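Local coordinates for uncharacterized protein (Acinetobacter baumannii, PDB 5D66), which is of unknown function but folds as an ankyrin repeat domain, a class that usually mediates binding between proteins, at residues 27-32 with 58-63; 45-50 with 79-84; 113-118 with 149-154; 164-169 with 193-198. All blocks are in the same frame, centred on the assembly; numbering follows the deposited sequence.

Contact 1 (27-32 with 58-63); sequences TLIDAR and AGADVN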
loop_
_atom_site.group_PDB
_atom_site.type_symbol
_atom_site.label_atom_id
_atom_site.label_comp_id
_atom_site.label_asym_id
_atom_site.label_seq_id
_atom_site.Cartn_x
_atom_site.Cartn_y
_atom_site.Cartn_z
ATOM N N THR A 27 20.849 19.653 6.939
ATOM C CA THR A 27 20.873 18.542 7.887
ATOM C C THR A 27 20.117 17.330 7.302
ATOM O O THR A 27 19.565 17.376 6.216
ATOM C CB THR A 27 20.336 18.963 9.244
ATOM O OG1 THR A 27 18.962 19.266 9.122
ATOM C CG2 THR A 27 21.055 20.205 9.773
ATOM N N LEU A 28 20.121 16.245 8.025
ATOM C CA LEU A 28 19.619 14.998 7.511
ATOM C C LEU A 28 18.116 15.033 7.349
ATOM O O LEU A 28 17.382 15.227 8.320
ATOM C CB LEU A 28 19.966 13.920 8.477
ATOM C CG LEU A 28 20.008 12.513 8.018
ATOM C CD1 LEU A 28 21.213 12.314 7.019
ATOM C CD2 LEU A 28 20.118 11.662 9.215
ATOM N N ILE A 29 17.636 14.813 6.139
ATOM C CA ILE A 29 16.215 14.899 5.858
ATOM C C ILE A 29 15.384 13.878 6.614
ATOM O O ILE A 29 14.232 14.129 6.904
ATOM C CB ILE A 29 15.944 14.914 4.373
ATOM C CG1 ILE A 29 14.515 15.478 4.078
ATOM C CG2 ILE A 29 16.200 13.617 3.773
ATOM C CD1 ILE A 29 14.332 15.860 2.670
ATOM N N ASP A 30 15.981 12.711 6.873
ATOM C CA ASP A 30 15.329 11.630 7.561
ATOM C C ASP A 30 15.679 11.543 9.026
ATOM O O ASP A 30 15.520 10.495 9.658
ATOM C CB ASP A 30 15.561 10.298 6.847
ATOM C CG ASP A 30 14.750 10.179 5.570
ATOM O OD1 ASP A 30 13.657 10.717 5.475
ATOM O OD2 ASP A 30 15.242 9.414 4.664
ATOM N N ALA A 31 16.070 12.672 9.650
ATOM C CA ALA A 31 16.177 12.716 11.104
ATOM C C ALA A 31 14.917 12.165 11.765
ATOM O O ALA A 31 13.803 12.485 11.337
ATOM C CB ALA A 31 16.378 14.172 11.555
ATOM N N ARG A 32 15.068 11.357 12.795
ATOM C CA ARG A 32 13.920 10.797 13.500
ATOM C C ARG A 32 13.491 11.703 14.635
ATOM O O ARG A 32 14.324 12.286 15.320
ATOM C CB ARG A 32 14.204 9.397 14.019
ATOM C CG ARG A 32 14.772 8.434 12.990
ATOM C CD ARG A 32 13.934 8.359 11.715
ATOM N NE ARG A 32 14.458 7.392 10.795
ATOM C CZ ARG A 32 13.983 6.178 10.521
ATOM N NH1 ARG A 32 12.849 5.755 11.050
ATOM N NH2 ARG A 32 14.606 5.381 9.684
ATOM N N ALA A 58 13.728 16.091 -2.281
ATOM C CA ALA A 58 14.955 16.395 -1.582
ATOM C C ALA A 58 15.677 15.120 -1.076
ATOM O O ALA A 58 16.679 15.217 -0.443
ATOM C CB ALA A 58 14.674 17.358 -0.480
ATOM N N GLY A 59 15.126 13.945 -1.349
ATOM C CA GLY A 59 15.787 12.689 -1.098
ATOM C C GLY A 59 15.352 11.866 0.095
ATOM O O GLY A 59 16.021 10.884 0.460
ATOM N N ALA A 60 14.229 12.248 0.712
ATOM C CA ALA A 60 13.726 11.453 1.837
ATOM C C ALA A 60 13.489 10.005 1.369
ATOM O O ALA A 60 12.991 9.727 0.255
ATOM C CB ALA A 60 12.439 12.031 2.350
ATOM N N ASP A 61 13.811 9.045 2.240
ATOM C CA ASP A 61 13.703 7.631 1.922
ATOM C C ASP A 61 12.275 7.157 2.086
ATOM O O ASP A 61 11.684 7.099 3.176
ATOM C CB ASP A 61 14.640 6.861 2.811
ATOM C CG ASP A 61 14.768 5.404 2.496
ATOM O OD1 ASP A 61 13.967 4.879 1.707
ATOM O OD2 ASP A 61 15.685 4.770 3.107
ATOM N N VAL A 62 11.662 6.788 0.976
ATOM C CA VAL A 62 10.303 6.303 0.951
ATOM C C VAL A 62 10.100 4.931 1.566
ATOM O O VAL A 62 8.953 4.505 1.763
ATOM C CB VAL A 62 9.687 6.341 -0.483
ATOM C CG1 VAL A 62 9.811 7.724 -1.079
ATOM C CG2 VAL A 62 10.287 5.267 -1.374
ATOM N N ASN A 63 11.203 4.266 1.873
ATOM C CA ASN A 63 11.206 2.962 2.525
ATOM C C ASN A 63 11.634 2.996 3.969
ATOM O O ASN A 63 11.684 1.954 4.602
ATOM C CB ASN A 63 12.134 2.012 1.767
ATOM C CG ASN A 63 11.697 1.892 0.309
ATOM O OD1 ASN A 63 10.547 1.523 0.039
ATOM N ND2 ASN A 63 12.612 2.132 -0.626
HETATM O O HOH W 1 11.407 9.051 5.167
HETATM O O HOH W 2 17.235 9.982 2.866
#
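Asp30 reaches the backbone of Asp61, and Ile29 lies against Ala58 and Ala60, where two loops of the ankyrin repeat stack run side by side. One loop follows helix 16-23; the other follows helix 49-57 and carries the Gly-Ala-Asp-Val-Asn sequence familiar from ankyrin repeats, entered through a Schellman motif at Gly59. The polar half of the contact is built on the Asp30 carboxylate. Asp61 N donates to Asp30 OD2 at 2.8 Å, and the N-H points at the syn lone pair, with an angle of 160°. One water donates to both Asp30 OD2 and Gly59 O, while a second links Asp30 OD1 to Asp61 O, so each carboxylate oxygen is tied to the facing loop and the rotation of the group is restrained. Between these polar links, Asp30 OD1 lies 3.6 Å from Ala60 CB. The Asp61 side chain crosses that of Asp30 at about a right angle, with the carboxylate planes 42° apart. Asp30 OD2 and Asp61 OD2 stay 4.9 Å apart, and the N-H and waters around Asp30 probably soften the like charges. Ile29 forms the apolar half. With its CG1 branch trans to the backbone N (chi1 -161°), Ile29 CD1 extends to 3.5 Å from Ala58 CB. Ile29 CG2 rests 3.8 Å from Ala60 CA. Leu23 and Leu55 continue this apolar patch into the helices behind. Asp61 itself turns its carboxylate back along its own loop in an Asx turn, where Asn63 N approaches Asp61 OD1 from above the carboxylate plane at 2.8 Å.

Contact 2 (45-50 with 79-84); sequences RANNIH and QGYLKI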
loop_
_atom_site.group_PDB
_atom_site.type_symbol
_atom_site.label_atom_id
_atom_site.label_comp_id
_atom_site.label_asym_id
_atom_site.label_seq_id
_atom_site.Cartn_x
_atom_site.Cartn_y
_atom_site.Cartn_z
ATOM N N ARG A 45 1.298 10.176 6.710
ATOM C CA ARG A 45 0.176 9.815 7.563
ATOM C C ARG A 45 -0.967 10.841 7.455
ATOM O O ARG A 45 -2.150 10.450 7.529
ATOM C CB ARG A 45 0.567 9.709 9.028
ATOM C CG ARG A 45 1.537 8.584 9.345
ATOM C CD ARG A 45 1.858 8.591 10.798
ATOM N NE ARG A 45 2.984 7.738 11.180
ATOM C CZ ARG A 45 4.050 8.140 11.878
ATOM N NH1 ARG A 45 4.176 9.372 12.306
ATOM N NH2 ARG A 45 4.944 7.238 12.213
ATOM N N ALA A 46 -0.629 12.090 7.233
ATOM C CA ALA A 46 -1.579 13.167 7.118
ATOM C C ALA A 46 -2.134 13.376 5.699
ATOM O O ALA A 46 -3.004 14.224 5.495
ATOM C CB ALA A 46 -0.954 14.461 7.634
ATOM N N ASN A 47 -1.600 12.627 4.738
ATOM C CA ASN A 47 -1.848 12.864 3.306
ATOM C C ASN A 47 -1.527 14.301 2.910
ATOM O O ASN A 47 -2.234 14.945 2.128
ATOM C CB ASN A 47 -3.234 12.467 2.856
ATOM C CG ASN A 47 -3.276 12.195 1.368
ATOM O OD1 ASN A 47 -2.249 11.988 0.754
ATOM N ND2 ASN A 47 -4.472 12.207 0.778
ATOM N N ASN A 48 -0.386 14.806 3.399
ATOM C CA ASN A 48 0.081 16.160 3.044
ATOM C C ASN A 48 0.934 16.033 1.785
ATOM O O ASN A 48 2.132 15.879 1.833
ATOM C CB ASN A 48 0.868 16.764 4.207
ATOM C CG ASN A 48 -0.033 17.204 5.320
ATOM O OD1 ASN A 48 -1.256 17.358 5.162
ATOM N ND2 ASN A 48 0.545 17.414 6.491
ATOM N N ILE A 49 0.224 16.092 0.660
ATOM C CA ILE A 49 0.799 15.820 -0.667
ATOM C C ILE A 49 1.955 16.763 -0.958
ATOM O O ILE A 49 2.986 16.350 -1.476
ATOM C CB ILE A 49 -0.319 15.901 -1.700
ATOM C CG1 ILE A 49 -1.360 14.771 -1.475
ATOM C CG2 ILE A 49 0.187 15.899 -3.131
ATOM C CD1 ILE A 49 -2.660 14.996 -2.134
ATOM N N HIS A 50 1.759 18.058 -0.709
ATOM C CA HIS A 50 2.794 19.053 -1.072
ATOM C C HIS A 50 4.040 18.859 -0.252
ATOM O O HIS A 50 5.156 18.846 -0.774
ATOM C CB HIS A 50 2.223 20.465 -0.925
ATOM C CG HIS A 50 1.090 20.705 -1.840
ATOM N ND1 HIS A 50 -0.171 21.076 -1.430
ATOM C CD2 HIS A 50 0.999 20.468 -3.157
ATOM C CE1 HIS A 50 -0.968 21.161 -2.481
ATOM N NE2 HIS A 50 -0.265 20.826 -3.547
ATOM N N GLN A 79 -3.545 3.091 2.376
ATOM C CA GLN A 79 -4.566 4.102 2.594
ATOM C C GLN A 79 -5.176 4.653 1.317
ATOM O O GLN A 79 -6.088 5.460 1.374
ATOM C CB GLN A 79 -4.023 5.257 3.434
ATOM C CG GLN A 79 -3.495 4.850 4.789
ATOM C CD GLN A 79 -4.504 4.172 5.683
ATOM O OE1 GLN A 79 -4.161 3.224 6.419
ATOM N NE2 GLN A 79 -5.748 4.622 5.627
ATOM N N GLY A 80 -4.670 4.229 0.155
ATOM C CA GLY A 80 -5.179 4.809 -1.090
ATOM C C GLY A 80 -4.791 6.262 -1.285
ATOM O O GLY A 80 -5.505 7.021 -1.923
ATOM N N TYR A 81 -3.662 6.659 -0.713
ATOM C CA TYR A 81 -3.151 8.034 -0.891
ATOM C C TYR A 81 -2.348 7.989 -2.205
ATOM O O TYR A 81 -1.131 7.894 -2.232
ATOM C CB TYR A 81 -2.294 8.438 0.291
ATOM C CG TYR A 81 -3.033 8.637 1.603
ATOM C CD1 TYR A 81 -4.426 8.675 1.700
ATOM C CD2 TYR A 81 -2.312 8.784 2.771
ATOM C CE1 TYR A 81 -5.058 8.851 2.925
ATOM C CE2 TYR A 81 -2.955 9.004 3.998
ATOM C CZ TYR A 81 -4.322 9.027 4.040
ATOM O OH TYR A 81 -4.946 9.235 5.257
ATOM N N LEU A 82 -3.079 8.122 -3.301
ATOM C CA LEU A 82 -2.558 7.708 -4.573
ATOM C C LEU A 82 -1.544 8.733 -5.122
ATOM O O LEU A 82 -0.569 8.332 -5.751
ATOM C CB LEU A 82 -3.742 7.444 -5.477
ATOM C CG LEU A 82 -3.407 6.910 -6.857
ATOM C CD1 LEU A 82 -2.566 5.633 -6.769
ATOM C CD2 LEU A 82 -4.738 6.654 -7.549
ATOM N N LYS A 83 -1.737 10.017 -4.835
ATOM C CA LYS A 83 -0.773 11.010 -5.307
ATOM C C LYS A 83 0.604 10.780 -4.638
ATOM O O LYS A 83 1.631 10.731 -5.303
ATOM C CB LYS A 83 -1.280 12.452 -5.076
ATOM C CG LYS A 83 -2.481 12.717 -5.989
ATOM C CD LYS A 83 -3.096 14.040 -5.733
ATOM C CE LYS A 83 -4.092 14.411 -6.794
ATOM N NZ LYS A 83 -4.565 15.775 -6.545
ATOM N N ILE A 84 0.615 10.570 -3.327
ATOM C CA ILE A 84 1.871 10.281 -2.628
ATOM C C ILE A 84 2.405 8.938 -3.107
ATOM O O ILE A 84 3.611 8.811 -3.340
ATOM C CB ILE A 84 1.699 10.340 -1.122
ATOM C CG1 ILE A 84 1.411 11.776 -0.669
ATOM C CG2 ILE A 84 2.978 9.843 -0.435
ATOM C CD1 ILE A 84 1.142 11.938 0.803
HETATM O O HOH W 3 -4.154 8.095 7.523
HETATM O O HOH W 4 -1.848 11.120 -1.814
#
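Neighbouring inter-helix turns of the ankyrin repeat stack meet where Asn47 lies flat over the ring of Tyr81. Each turn follows a Schellman motif, at Asn47 and at Gly80, and leads directly into the next helix, 49-57 or 82-90. The Asn47 amide and the Tyr81 ring are stacked with only 5° between their planes. Asn47 CB sits almost above the middle of the ring, 3.7 Å from the centroid, in a CH-pi contact, and the amide continues toward the root of the side chain, where Asn47 OD1 is 3.5 Å from Tyr81 CG. The trans placement of Asn47 CG relative to its backbone N (chi1 -157°) lays the group along the ring in this way. Gln79 CB covers the opposite face, so the ring lies between Asn47 of the facing turn and Gln79 of its own segment, at the end of helix 72-79. Waters extend the grip at either end of the stack: one lies between Arg45 O and Tyr81 OH, and the other donates to Asn47 OD1 and accepts from Ile84 N, linking the amide to the first turn of helix 82-90. Beside it, Ile84 CD1 comes within 3.4 Å of Asn47 OD1, the two side chains running antiparallel alongside one another. Further along, the start of helix 49-57 packs on helix 82-90 through aliphatic groups. Ile49 CG1 lies 4.2 Å from Ile84 CG1, in van der Waals contact. Lys83 runs extended along the outer flank, and its aliphatic shaft receives the end of the isoleucine, with Ile49 CD1 resting 3.7 Å from Lys83 CD.

Contact 3 (113-118 with 149-154); sequences GHVETV and KSNYQQ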
loop_
_atom_site.group_PDB
_atom_site.type_symbol
_atom_site.label_atom_id
_atom_site.label_comp_id
_atom_site.label_asym_id
_atom_site.label_seq_id
_atom_site.Cartn_x
_atom_site.Cartn_y
_atom_site.Cartn_z
ATOM N N GLY A 113 -10.481 -2.111 -0.928
ATOM C CA GLY A 113 -11.288 -1.787 -2.086
ATOM C C GLY A 113 -10.813 -0.594 -2.842
ATOM O O GLY A 113 -11.602 0.034 -3.550
ATOM N N HIS A 114 -9.516 -0.266 -2.787
ATOM C CA HIS A 114 -8.968 0.923 -3.437
ATOM C C HIS A 114 -8.567 0.543 -4.887
ATOM O O HIS A 114 -7.440 0.143 -5.131
ATOM C CB HIS A 114 -7.714 1.447 -2.679
ATOM C CG HIS A 114 -7.947 1.896 -1.285
ATOM N ND1 HIS A 114 -9.019 2.649 -0.893
ATOM C CD2 HIS A 114 -7.184 1.703 -0.172
ATOM C CE1 HIS A 114 -8.889 2.964 0.395
ATOM N NE2 HIS A 114 -7.809 2.358 0.859
ATOM N N VAL A 115 -9.544 0.634 -5.787
ATOM C CA VAL A 115 -9.373 0.056 -7.113
ATOM C C VAL A 115 -8.175 0.683 -7.876
ATOM O O VAL A 115 -7.355 -0.033 -8.443
ATOM C CB VAL A 115 -10.676 0.190 -7.967
ATOM C CG1 VAL A 115 -10.490 -0.380 -9.369
ATOM C CG2 VAL A 115 -11.846 -0.490 -7.314
ATOM N N GLU A 116 -8.108 2.011 -7.900
ATOM C CA GLU A 116 -7.055 2.665 -8.697
ATOM C C GLU A 116 -5.683 2.422 -8.067
ATOM O O GLU A 116 -4.696 2.310 -8.785
ATOM C CB GLU A 116 -7.301 4.162 -8.886
ATOM C CG GLU A 116 -8.551 4.454 -9.679
ATOM C CD GLU A 116 -8.608 3.696 -10.954
ATOM O OE1 GLU A 116 -7.618 3.651 -11.699
ATOM O OE2 GLU A 116 -9.634 3.065 -11.236
ATOM N N THR A 117 -5.627 2.289 -6.747
ATOM C CA THR A 117 -4.367 1.953 -6.067
ATOM C C THR A 117 -3.926 0.517 -6.444
ATOM O O THR A 117 -2.765 0.282 -6.764
ATOM C CB THR A 117 -4.506 2.094 -4.588
ATOM O OG1 THR A 117 -4.833 3.450 -4.251
ATOM C CG2 THR A 117 -3.244 1.734 -3.859
ATOM N N VAL A 118 -4.866 -0.428 -6.462
ATOM C CA VAL A 118 -4.596 -1.763 -6.937
ATOM C C VAL A 118 -4.060 -1.747 -8.386
ATOM O O VAL A 118 -3.045 -2.361 -8.685
ATOM C CB VAL A 118 -5.839 -2.675 -6.783
ATOM C CG1 VAL A 118 -5.664 -3.982 -7.591
ATOM C CG2 VAL A 118 -6.117 -2.936 -5.333
ATOM N N LYS A 149 -19.095 -6.968 -4.057
ATOM C CA LYS A 149 -19.728 -6.000 -4.962
ATOM C C LYS A 149 -18.676 -5.219 -5.736
ATOM O O LYS A 149 -17.555 -5.360 -5.499
ATOM C CB LYS A 149 -20.651 -5.066 -4.194
ATOM C CG LYS A 149 -21.757 -5.791 -3.485
ATOM C CD LYS A 149 -22.767 -4.912 -2.795
ATOM C CE LYS A 149 -23.849 -5.722 -2.218
ATOM N NZ LYS A 149 -24.297 -5.067 -0.956
ATOM N N SER A 150 -19.120 -4.458 -6.715
ATOM C CA SER A 150 -18.435 -3.386 -7.443
ATOM C C SER A 150 -16.926 -3.424 -7.321
ATOM O O SER A 150 -16.233 -4.064 -8.131
ATOM C CB SER A 150 -19.033 -2.007 -6.956
ATOM O OG SER A 150 -18.941 -1.984 -5.493
ATOM N N ASN A 151 -16.407 -2.625 -6.385
ATOM C CA ASN A 151 -14.976 -2.446 -6.250
ATOM C C ASN A 151 -14.233 -3.752 -6.128
ATOM O O ASN A 151 -13.146 -3.917 -6.678
ATOM C CB ASN A 151 -14.588 -1.679 -4.950
ATOM C CG ASN A 151 -15.116 -0.293 -4.885
ATOM O OD1 ASN A 151 -16.208 -0.071 -5.328
ATOM N ND2 ASN A 151 -14.358 0.644 -4.328
ATOM N N TYR A 152 -14.783 -4.673 -5.341
ATOM C CA TYR A 152 -14.118 -5.928 -5.126
ATOM C C TYR A 152 -14.152 -6.853 -6.336
ATOM O O TYR A 152 -13.183 -7.554 -6.607
ATOM C CB TYR A 152 -14.639 -6.636 -3.845
ATOM C CG TYR A 152 -14.255 -5.824 -2.605
ATOM C CD1 TYR A 152 -12.995 -5.871 -2.136
ATOM C CD2 TYR A 152 -15.157 -4.946 -2.002
ATOM C CE1 TYR A 152 -12.617 -5.122 -1.073
ATOM C CE2 TYR A 152 -14.781 -4.146 -0.914
ATOM C CZ TYR A 152 -13.481 -4.281 -0.441
ATOM O OH TYR A 152 -13.106 -3.545 0.676
ATOM N N GLN A 153 -15.275 -6.847 -7.062
ATOM C CA GLN A 153 -15.277 -7.543 -8.355
ATOM C C GLN A 153 -14.215 -6.971 -9.298
ATOM O O GLN A 153 -13.497 -7.734 -9.964
ATOM C CB GLN A 153 -16.637 -7.434 -9.030
ATOM C CG GLN A 153 -17.731 -8.212 -8.339
ATOM C CD GLN A 153 -19.095 -7.930 -8.933
ATOM O OE1 GLN A 153 -19.226 -7.634 -10.097
ATOM N NE2 GLN A 153 -20.096 -7.973 -8.093
ATOM N N GLN A 154 -14.090 -5.642 -9.318
ATOM C CA GLN A 154 -13.137 -4.972 -10.227
ATOM C C GLN A 154 -11.706 -5.362 -9.812
ATOM O O GLN A 154 -10.876 -5.675 -10.677
ATOM C CB GLN A 154 -13.340 -3.462 -10.191
ATOM C CG GLN A 154 -14.655 -3.096 -10.808
ATOM C CD GLN A 154 -15.149 -1.703 -10.450
ATOM O OE1 GLN A 154 -14.429 -0.924 -9.829
ATOM N NE2 GLN A 154 -16.346 -1.372 -10.897
#
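This is a surface contact between the turn into helix 115-124 and the first turn of helix 150-162, in the ankyrin repeat stack, made through Gly113, Val115, Asn151, Tyr152 and Gln154. Its polar link is a side-chain to backbone bond: Asn151 ND2 donates to Gly113 O at 2.9 Å, with an almost straight N-H...O angle of 171°. The oxygen is approached in the carbonyl plane, and it lies very nearly in the plane of the Asn151 amide, so donor and acceptor groups are well aligned. Asn151 is modelled in two conformers, and this bond describes one of them. Gly113 has a positive phi and ends the preceding helix in a Schellman motif. With no side chain there, Tyr152 can come close to its backbone, Tyr152 CZ lying 3.7 Å from Gly113 CA. The ring comes obliquely against the glycine backbone, and its hydroxyl is hydrogen-bonded to Glu111 O in the last turn of helix 106-111. Tyr152 thereby reaches past the glycine to the end of that helix. Next to the polar link, Val115 turns one methyl toward helix 150-162. Val115 CG2, trans to the carbonyl carbon, is 3.8 Å from Asn151 CB and also touches Asn151 O. Ile155 and Leu158, further along helix 150-162, continue this packing into the interior, where Val118 joins them. Gln154 extends across the valine at about a right angle; in the conformer described, which is one of two, Gln154 OE1 lies 3.6 Å from Val115 CG2.

Contact 4 (164-169 with 193-198); sequences ANPNLA and LVAGAK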
loop_
_atom_site.group_PDB
_atom_site.type_symbol
_atom_site.label_atom_id
_atom_site.label_comp_id
_atom_site.label_asym_id
_atom_site.label_seq_id
_atom_site.Cartn_x
_atom_site.Cartn_y
_atom_site.Cartn_z
ATOM N N ALA A 164 -2.489 -13.249 -11.301
ATOM C CA ALA A 164 -2.514 -13.817 -9.971
ATOM C C ALA A 164 -2.971 -15.284 -10.104
ATOM O O ALA A 164 -3.944 -15.612 -10.774
ATOM C CB ALA A 164 -3.462 -13.077 -9.064
ATOM N N ASN A 165 -2.332 -16.159 -9.336
ATOM C CA ASN A 165 -2.670 -17.563 -9.327
ATOM C C ASN A 165 -3.998 -17.734 -8.598
ATOM O O ASN A 165 -4.085 -17.447 -7.412
ATOM C CB ASN A 165 -1.542 -18.327 -8.640
ATOM C CG ASN A 165 -1.734 -19.816 -8.640
ATOM O OD1 ASN A 165 -2.852 -20.312 -8.766
ATOM N ND2 ASN A 165 -0.644 -20.562 -8.485
ATOM N N PRO A 166 -5.052 -18.210 -9.265
ATOM C CA PRO A 166 -6.340 -18.314 -8.608
ATOM C C PRO A 166 -6.474 -19.483 -7.663
ATOM O O PRO A 166 -7.498 -19.624 -7.013
ATOM C CB PRO A 166 -7.268 -18.499 -9.776
ATOM C CG PRO A 166 -6.453 -19.308 -10.783
ATOM C CD PRO A 166 -5.094 -18.655 -10.659
ATOM N N ASN A 167 -5.433 -20.337 -7.585
ATOM C CA ASN A 167 -5.426 -21.526 -6.755
ATOM C C ASN A 167 -4.557 -21.452 -5.539
ATOM O O ASN A 167 -4.387 -22.455 -4.858
ATOM C CB ASN A 167 -5.105 -22.749 -7.643
ATOM C CG ASN A 167 -6.244 -22.987 -8.635
ATOM O OD1 ASN A 167 -7.385 -23.006 -8.223
ATOM N ND2 ASN A 167 -5.960 -23.108 -9.908
ATOM N N LEU A 168 -4.015 -20.304 -5.204
ATOM C CA LEU A 168 -3.263 -20.124 -3.942
ATOM C C LEU A 168 -4.259 -19.959 -2.822
ATOM O O LEU A 168 -4.984 -18.970 -2.748
ATOM C CB LEU A 168 -2.293 -18.942 -4.015
ATOM C CG LEU A 168 -1.103 -19.147 -4.923
ATOM C CD1 LEU A 168 -0.264 -17.859 -4.944
ATOM C CD2 LEU A 168 -0.238 -20.351 -4.618
ATOM N N ALA A 169 -4.341 -20.995 -1.993
ATOM C CA ALA A 169 -5.286 -21.115 -0.894
ATOM C C ALA A 169 -4.780 -20.429 0.391
ATOM O O ALA A 169 -3.599 -20.124 0.520
ATOM C CB ALA A 169 -5.570 -22.577 -0.679
ATOM N N LEU A 193 -13.377 -18.957 -12.075
ATOM C CA LEU A 193 -13.480 -20.170 -12.916
ATOM C C LEU A 193 -12.849 -19.944 -14.292
ATOM O O LEU A 193 -12.109 -20.794 -14.751
ATOM C CB LEU A 193 -14.922 -20.617 -13.058
ATOM C CG LEU A 193 -15.500 -21.263 -11.786
ATOM C CD1 LEU A 193 -17.012 -21.316 -11.924
ATOM C CD2 LEU A 193 -14.892 -22.600 -11.459
ATOM N N VAL A 194 -13.083 -18.801 -14.917
ATOM C CA VAL A 194 -12.493 -18.609 -16.228
ATOM C C VAL A 194 -10.948 -18.434 -16.128
ATOM O O VAL A 194 -10.263 -18.731 -17.076
ATOM C CB VAL A 194 -13.248 -17.504 -17.070
ATOM C CG1 VAL A 194 -14.785 -17.763 -17.161
ATOM C CG2 VAL A 194 -13.030 -16.145 -16.480
ATOM N N ALA A 195 -10.430 -18.023 -14.971
ATOM C CA ALA A 195 -9.004 -17.942 -14.719
ATOM C C ALA A 195 -8.367 -19.290 -14.367
ATOM O O ALA A 195 -7.154 -19.331 -14.108
ATOM C CB ALA A 195 -8.774 -16.945 -13.572
ATOM N N GLY A 196 -9.157 -20.356 -14.331
ATOM C CA GLY A 196 -8.626 -21.692 -14.000
ATOM C C GLY A 196 -8.736 -22.119 -12.566
ATOM O O GLY A 196 -8.059 -23.056 -12.173
ATOM N N ALA A 197 -9.541 -21.412 -11.782
ATOM C CA ALA A 197 -9.703 -21.765 -10.386
ATOM C C ALA A 197 -10.320 -23.141 -10.270
ATOM O O ALA A 197 -11.268 -23.484 -11.001
ATOM C CB ALA A 197 -10.565 -20.792 -9.687
ATOM N N LYS A 198 -9.797 -23.877 -9.288
ATOM C CA LYS A 198 -10.320 -25.118 -8.802
ATOM C C LYS A 198 -10.569 -25.052 -7.257
ATOM O O LYS A 198 -10.028 -24.155 -6.512
ATOM C CB LYS A 198 -9.322 -26.256 -9.121
ATOM C CG LYS A 198 -8.911 -26.300 -10.589
ATOM C CD LYS A 198 -8.061 -27.505 -10.911
ATOM C CE LYS A 198 -7.673 -27.489 -12.389
ATOM N NZ LYS A 198 -6.724 -28.582 -12.733
ATOM O OXT LYS A 198 -11.273 -25.941 -6.738
HETATM O O HOH W 5 -9.639 -21.251 -6.317
#
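Asn167 has CG trans to its carbonyl carbon (chi1 -66°) and its amide twisted by a chi2 of -49°, which presents both polar ends of the group to the backbone of Gly196-Lys198. Asn167 OD1 accepts from Lys198 N at 2.8 Å, on a lone pair in the carbonyl plane. From the other end, Asn167 ND2 donates to Gly196 O at 3.1 Å; this oxygen lies close to the amide plane, although the donor stands well above the carbonyl plane of Gly196. Two bonds therefore span Ala197 and fix the rotation of the amide, with Asn167 OD1 3.4 Å from Ala197 CA between them. Pro166 supplies the apolar part: Pro166 CG lies 4.3 Å from Ala195 CB, and Pro166 CB is 4.0 Å from Ala197 CB. Pro166 CG also packs against the carbonyl oxygen of Ala195, at 3.4 Å from Ala195 O. Leu160 of helix 150-162 lies behind both Pro166 and Ala195. A water lies 2.8 Å from Pro166 O and near Lys198 O of the terminal carboxylate. The loop contains an Asx turn, in which Asn165 OD1 accepts from Asn167 N, within a type I beta turn from Asn165 to Leu168. On the facing side, Gly196 closes helix 186-194 in a Schellman motif. Such joining of a loop to the Gly-Ala segment after the next helix pair is the inter-repeat packing of an ankyrin stack.

In the fold
All four contacts lie near the surface, each with a single buried residue among those that touch. Contacts 1 and 4 join loops that follow the helix pairs, about 41 Å apart between centres and on opposite sides of the chain's centre. Both pair an acidic or amide side chain with backbone beside a small apolar patch, through a carboxylate and two waters in contact 1 and a two-ended amide in contact 4. Contact 2 instead joins two turns between helices, and in contact 3 a turn meets a helix start; contact 2 relies on stacking, water and aliphatic packing, contact 3 on one direct side-chain to backbone hydrogen bond and packing on Gly113 and Val115. These two touch, Gly80 CA lying 3.5 Å from Thr117 OG1.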